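PDB 6WIS: DUF411 domain-containing protein from Pseudomonas aeruginosa, which binds copper in a cysteine-bridged tetranuclear cluster and probably contributes to bacterial copper resistance. Local coordinates for residues K42-H55 with V58-A70. Residues are numbered along the deposited sequence; the frame is centred on the assembly and turned at random.
Sequences KSRLGVPYSMGSCH and VIDGKFVEGHVPA. With CU (copper (II) ion), chain C; CU (copper (II) ion), chain D.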
loop_
_atom_site.group_PDB
_atom_site.type_symbol
_atom_site.label_atom_id
_atom_site.label_comp_id
_atom_site.label_asym_id
_atom_site.label_seq_id
_atom_site.Cartn_x
_atom_site.Cartn_y
_atom_site.Cartn_z
ATOM N N LYS A 42 -6.877 -8.016 6.312
ATOM C CA LYS A 42 -5.474 -7.811 6.625
ATOM C C LYS A 42 -4.860 -9.073 7.216
ATOM O O LYS A 42 -3.736 -9.455 6.854
ATOM C CB LYS A 42 -5.319 -6.632 7.588
ATOM C CG LYS A 42 -5.550 -5.245 6.946
ATOM C CD LYS A 42 -5.096 -4.156 7.921
ATOM C CE LYS A 42 -5.891 -2.872 7.701
ATOM N NZ LYS A 42 -5.850 -2.439 6.258
ATOM N N SER A 43 -5.590 -9.747 8.110
ATOM C CA SER A 43 -5.020 -10.937 8.736
ATOM C C SER A 43 -4.886 -12.079 7.741
ATOM O O SER A 43 -3.926 -12.845 7.815
ATOM C CB SER A 43 -5.856 -11.373 9.937
ATOM O OG SER A 43 -7.031 -12.000 9.493
ATOM N N ARG A 44 -5.802 -12.193 6.776
ATOM C CA ARG A 44 -5.648 -13.254 5.789
ATOM C C ARG A 44 -4.468 -13.000 4.862
ATOM O O ARG A 44 -3.840 -13.954 4.390
ATOM C CB ARG A 44 -6.932 -13.421 4.990
ATOM C CG ARG A 44 -7.991 -14.179 5.779
ATOM C CD ARG A 44 -9.345 -14.155 5.089
ATOM N NE ARG A 44 -10.392 -14.595 6.014
ATOM C CZ ARG A 44 -11.627 -14.925 5.652
ATOM N NH1 ARG A 44 -11.991 -14.880 4.384
ATOM N NH2 ARG A 44 -12.493 -15.303 6.569
ATOM N N LEU A 45 -4.150 -11.735 4.587
ATOM C CA LEU A 45 -3.020 -11.418 3.729
ATOM C C LEU A 45 -1.700 -11.425 4.482
ATOM O O LEU A 45 -0.642 -11.383 3.847
ATOM C CB LEU A 45 -3.253 -10.050 3.069
ATOM C CG LEU A 45 -4.319 -10.025 1.968
ATOM C CD1 LEU A 45 -4.784 -8.618 1.694
ATOM C CD2 LEU A 45 -3.751 -10.631 0.682
ATOM N N GLY A 46 -1.737 -11.467 5.815
ATOM C CA GLY A 46 -0.520 -11.459 6.593
ATOM C C GLY A 46 0.041 -10.087 6.884
ATOM O O GLY A 46 1.246 -9.958 7.123
ATOM N N VAL A 47 -0.793 -9.051 6.888
ATOM C CA VAL A 47 -0.303 -7.721 7.237
ATOM C C VAL A 47 -0.034 -7.696 8.735
ATOM O O VAL A 47 -0.962 -7.936 9.518
ATOM C CB VAL A 47 -1.307 -6.622 6.862
ATOM C CG1 VAL A 47 -0.743 -5.239 7.272
ATOM C CG2 VAL A 47 -1.682 -6.704 5.363
ATOM N N PRO A 48 1.184 -7.378 9.180
ATOM C CA PRO A 48 1.458 -7.374 10.623
ATOM C C PRO A 48 0.630 -6.337 11.359
ATOM O O PRO A 48 0.415 -5.214 10.884
ATOM C CB PRO A 48 2.956 -7.039 10.705
ATOM C CG PRO A 48 3.493 -7.388 9.334
ATOM C CD PRO A 48 2.375 -6.987 8.411
ATOM N N TYR A 49 0.217 -6.726 12.555
ATOM C CA TYR A 49 -0.632 -5.978 13.463
ATOM C C TYR A 49 -0.412 -4.465 13.422
ATOM O O TYR A 49 -1.303 -3.719 12.991
ATOM C CB TYR A 49 -0.408 -6.561 14.870
ATOM C CG TYR A 49 -1.280 -5.995 15.953
ATOM C CD1 TYR A 49 -2.666 -5.995 15.833
ATOM C CD2 TYR A 49 -0.719 -5.484 17.116
ATOM C CE1 TYR A 49 -3.476 -5.472 16.838
ATOM C CE2 TYR A 49 -1.516 -4.965 18.125
ATOM C CZ TYR A 49 -2.888 -4.961 17.983
ATOM O OH TYR A 49 -3.668 -4.440 18.987
ATOM N N SER A 50 0.764 -3.986 13.837
ATOM C CA SER A 50 1.003 -2.545 13.889
ATOM C C SER A 50 1.642 -2.011 12.613
ATOM O O SER A 50 2.403 -1.027 12.653
ATOM C CB SER A 50 1.862 -2.189 15.102
ATOM O OG SER A 50 3.237 -2.351 14.774
HETATM N N MSE A 51 1.302 -2.624 11.496
HETATM C CA MSE A 51 1.804 -2.131 10.204
HETATM C C MSE A 51 0.591 -1.784 9.348
HETATM O O MSE A 51 0.780 -1.497 8.202
HETATM C CB MSE A 51 2.664 -3.195 9.537
HETATM C CG MSE A 51 4.094 -2.769 9.401
HETATM SE SE MSE A 51 5.237 -4.117 8.627
HETATM C CE MSE A 51 6.755 -4.238 9.824
ATOM N N GLY A 52 -0.599 -1.821 9.943
ATOM C CA GLY A 52 -1.811 -1.541 9.203
ATOM C C GLY A 52 -1.945 -0.077 8.825
ATOM O O GLY A 52 -1.335 0.826 9.398
ATOM N N SER A 53 -2.795 0.164 7.837
ATOM C CA SER A 53 -3.029 1.506 7.341
ATOM C C SER A 53 -4.513 1.583 7.030
ATOM O O SER A 53 -5.306 0.781 7.537
ATOM C CB SER A 53 -2.099 1.792 6.146
ATOM O OG SER A 53 -2.171 3.136 5.717
ATOM N N CYS A 54 -4.896 2.539 6.177
ATOM C CA CYS A 54 -6.298 2.821 5.869
ATOM C C CYS A 54 -6.842 2.017 4.683
ATOM O O CYS A 54 -8.057 2.048 4.420
ATOM C CB CYS A 54 -6.433 4.322 5.576
ATOM S SG CYS A 54 -5.112 4.850 4.418
ATOM N N HIS A 55 -5.982 1.341 3.929
ATOM C CA HIS A 55 -6.455 0.527 2.814
ATOM C C HIS A 55 -5.447 -0.593 2.570
ATOM O O HIS A 55 -4.296 -0.505 2.990
ATOM C CB HIS A 55 -6.638 1.369 1.540
ATOM C CG HIS A 55 -5.354 1.932 0.997
ATOM N ND1 HIS A 55 -5.026 3.270 1.080
ATOM C CD2 HIS A 55 -4.306 1.331 0.377
ATOM C CE1 HIS A 55 -3.839 3.474 0.533
ATOM N NE2 HIS A 55 -3.369 2.309 0.117
ATOM N N VAL A 58 -4.013 -5.523 -3.381
ATOM C CA VAL A 58 -3.487 -6.855 -3.700
ATOM C C VAL A 58 -3.071 -6.853 -5.158
ATOM O O VAL A 58 -3.884 -6.547 -6.042
ATOM C CB VAL A 58 -4.500 -7.990 -3.444
ATOM C CG1 VAL A 58 -3.798 -9.360 -3.621
ATOM C CG2 VAL A 58 -5.083 -7.893 -2.026
ATOM N N ILE A 59 -1.812 -7.191 -5.421
ATOM C CA ILE A 59 -1.339 -7.226 -6.802
ATOM C C ILE A 59 -0.514 -8.490 -6.963
ATOM O O ILE A 59 0.428 -8.717 -6.197
ATOM C CB ILE A 59 -0.526 -5.975 -7.209
ATOM C CG1 ILE A 59 0.002 -6.128 -8.649
ATOM C CG2 ILE A 59 0.637 -5.677 -6.220
ATOM C CD1 ILE A 59 0.270 -4.779 -9.354
ATOM N N ASP A 60 -0.907 -9.335 -7.918
ATOM C CA ASP A 60 -0.169 -10.550 -8.259
ATOM C C ASP A 60 0.185 -11.345 -7.007
ATOM O O ASP A 60 1.289 -11.877 -6.869
ATOM C CB ASP A 60 1.075 -10.209 -9.091
ATOM C CG ASP A 60 0.716 -9.579 -10.451
ATOM O OD1 ASP A 60 -0.146 -10.126 -11.191
ATOM O OD2 ASP A 60 1.289 -8.520 -10.778
ATOM N N GLY A 61 -0.756 -11.380 -6.058
ATOM C CA GLY A 61 -0.625 -12.164 -4.863
ATOM C C GLY A 61 0.000 -11.477 -3.665
ATOM O O GLY A 61 -0.055 -12.036 -2.563
ATOM N N LYS A 62 0.590 -10.292 -3.828
ATOM C CA LYS A 62 1.286 -9.617 -2.737
ATOM C C LYS A 62 0.451 -8.443 -2.234
ATOM O O LYS A 62 -0.293 -7.824 -3.006
ATOM C CB LYS A 62 2.653 -9.129 -3.205
ATOM C CG LYS A 62 3.461 -10.209 -3.941
ATOM C CD LYS A 62 4.868 -9.723 -4.247
ATOM C CE LYS A 62 5.712 -10.863 -4.859
ATOM N NZ LYS A 62 7.110 -10.388 -4.942
ATOM N N PHE A 63 0.561 -8.141 -0.938
ATOM C CA PHE A 63 -0.237 -7.055 -0.368
ATOM C C PHE A 63 0.514 -5.725 -0.432
ATOM O O PHE A 63 1.745 -5.673 -0.396
ATOM C CB PHE A 63 -0.676 -7.349 1.081
ATOM C CG PHE A 63 0.449 -7.400 2.104
ATOM C CD1 PHE A 63 1.027 -6.236 2.595
ATOM C CD2 PHE A 63 0.856 -8.621 2.633
ATOM C CE1 PHE A 63 2.026 -6.293 3.537
ATOM C CE2 PHE A 63 1.841 -8.686 3.585
ATOM C CZ PHE A 63 2.430 -7.528 4.041
ATOM N N VAL A 64 -0.255 -4.646 -0.521
ATOM C CA VAL A 64 0.253 -3.277 -0.612
ATOM C C VAL A 64 -0.526 -2.526 0.457
ATOM O O VAL A 64 -1.711 -2.242 0.274
ATOM C CB VAL A 64 0.029 -2.655 -1.997
ATOM C CG1 VAL A 64 0.510 -1.191 -2.022
ATOM C CG2 VAL A 64 0.742 -3.507 -3.123
ATOM N N GLU A 65 0.098 -2.280 1.601
ATOM C CA GLU A 65 -0.593 -1.728 2.758
ATOM C C GLU A 65 -0.331 -0.230 2.814
ATOM O O GLU A 65 0.817 0.198 2.953
ATOM C CB GLU A 65 -0.127 -2.411 4.046
ATOM C CG GLU A 65 -0.870 -1.954 5.300
ATOM C CD GLU A 65 -2.330 -2.404 5.319
ATOM O OE1 GLU A 65 -2.672 -3.257 4.474
ATOM O OE2 GLU A 65 -3.134 -1.915 6.172
ATOM N N GLY A 66 -1.379 0.559 2.683
ATOM C CA GLY A 66 -1.194 1.990 2.820
ATOM C C GLY A 66 -0.675 2.704 1.574
ATOM O O GLY A 66 -0.735 2.219 0.430
ATOM N N HIS A 67 -0.177 3.911 1.817
ATOM C CA HIS A 67 0.140 4.861 0.750
ATOM C C HIS A 67 1.529 4.600 0.151
ATOM O O HIS A 67 2.419 5.448 0.170
ATOM C CB HIS A 67 -0.011 6.274 1.301
ATOM C CG HIS A 67 -1.440 6.645 1.572
ATOM N ND1 HIS A 67 -2.228 7.287 0.641
ATOM C CD2 HIS A 67 -2.239 6.406 2.636
ATOM C CE1 HIS A 67 -3.449 7.437 1.123
ATOM N NE2 HIS A 67 -3.487 6.908 2.332
ATOM N N VAL A 68 1.691 3.397 -0.403
ATOM C CA VAL A 68 2.946 3.010 -1.077
ATOM C C VAL A 68 3.032 3.711 -2.430
ATOM O O VAL A 68 2.076 3.633 -3.223
ATOM C CB VAL A 68 3.010 1.494 -1.266
ATOM C CG1 VAL A 68 4.352 1.114 -1.927
ATOM C CG2 VAL A 68 2.818 0.721 0.081
ATOM N N PRO A 69 4.137 4.382 -2.752
ATOM C CA PRO A 69 4.258 4.998 -4.080
ATOM C C PRO A 69 4.271 3.947 -5.184
ATOM O O PRO A 69 4.759 2.829 -4.998
ATOM C CB PRO A 69 5.604 5.739 -4.002
ATOM C CG PRO A 69 5.748 6.056 -2.511
ATOM C CD PRO A 69 5.236 4.790 -1.854
ATOM N N ALA A 70 3.767 4.341 -6.359
ATOM C CA ALA A 70 3.681 3.428 -7.499
ATOM C C ALA A 70 5.024 2.772 -7.818
ATOM O O ALA A 70 5.089 1.559 -8.053
ATOM C CB ALA A 70 3.148 4.175 -8.724
HETATM CU CU CU C . -6.221 4.434 2.497
HETATM CU CU CU D . -5.258 6.934 3.474
#
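H55 turns the CE1 edge of its imidazole onto one face of H67 in a T-shaped stack, with centroids 4.9 Å apart and ring planes at 71°. One face of H55 is covered by the CA of G66, a CH-pi contact, while NE2 of H67 lies at its edge near the ring plane. V47 CG2 sits over the centre of one face of F63, 12° off the ring normal; the carbonyl O of L45 and P48 CD approach that ring obliquely.

The two histidines bind different copper ions, joined by C54 SG: one is held by H55 ND1 at 2.2 Å, the other by H67 NE2 at 2.1 Å; C16 and C15, respectively, add the third ligands. G66 N donates to H55 O at 3.1 Å, and H55 NE2 returns a weak bond to G66 O; together with the copper on ND1 it restrains the ring's rotation. P95 O accepts from H67 ND1.

E65, bent at chi2 (69°), brings OE2 to two donors: K42 NZ at 2.8 Å on the syn lone pair, a salt bridge, and S53 N at 2.7 Å on the anti one. T56 OG1 hydrogen-bonds with both E65 OE1 and K42 NZ.

The double grip probably stabilises the carboxylate as an anion, and it ties the last turn of helix 38-45 to strand 62-65 and to S53, the residue just before the copper ligand C54.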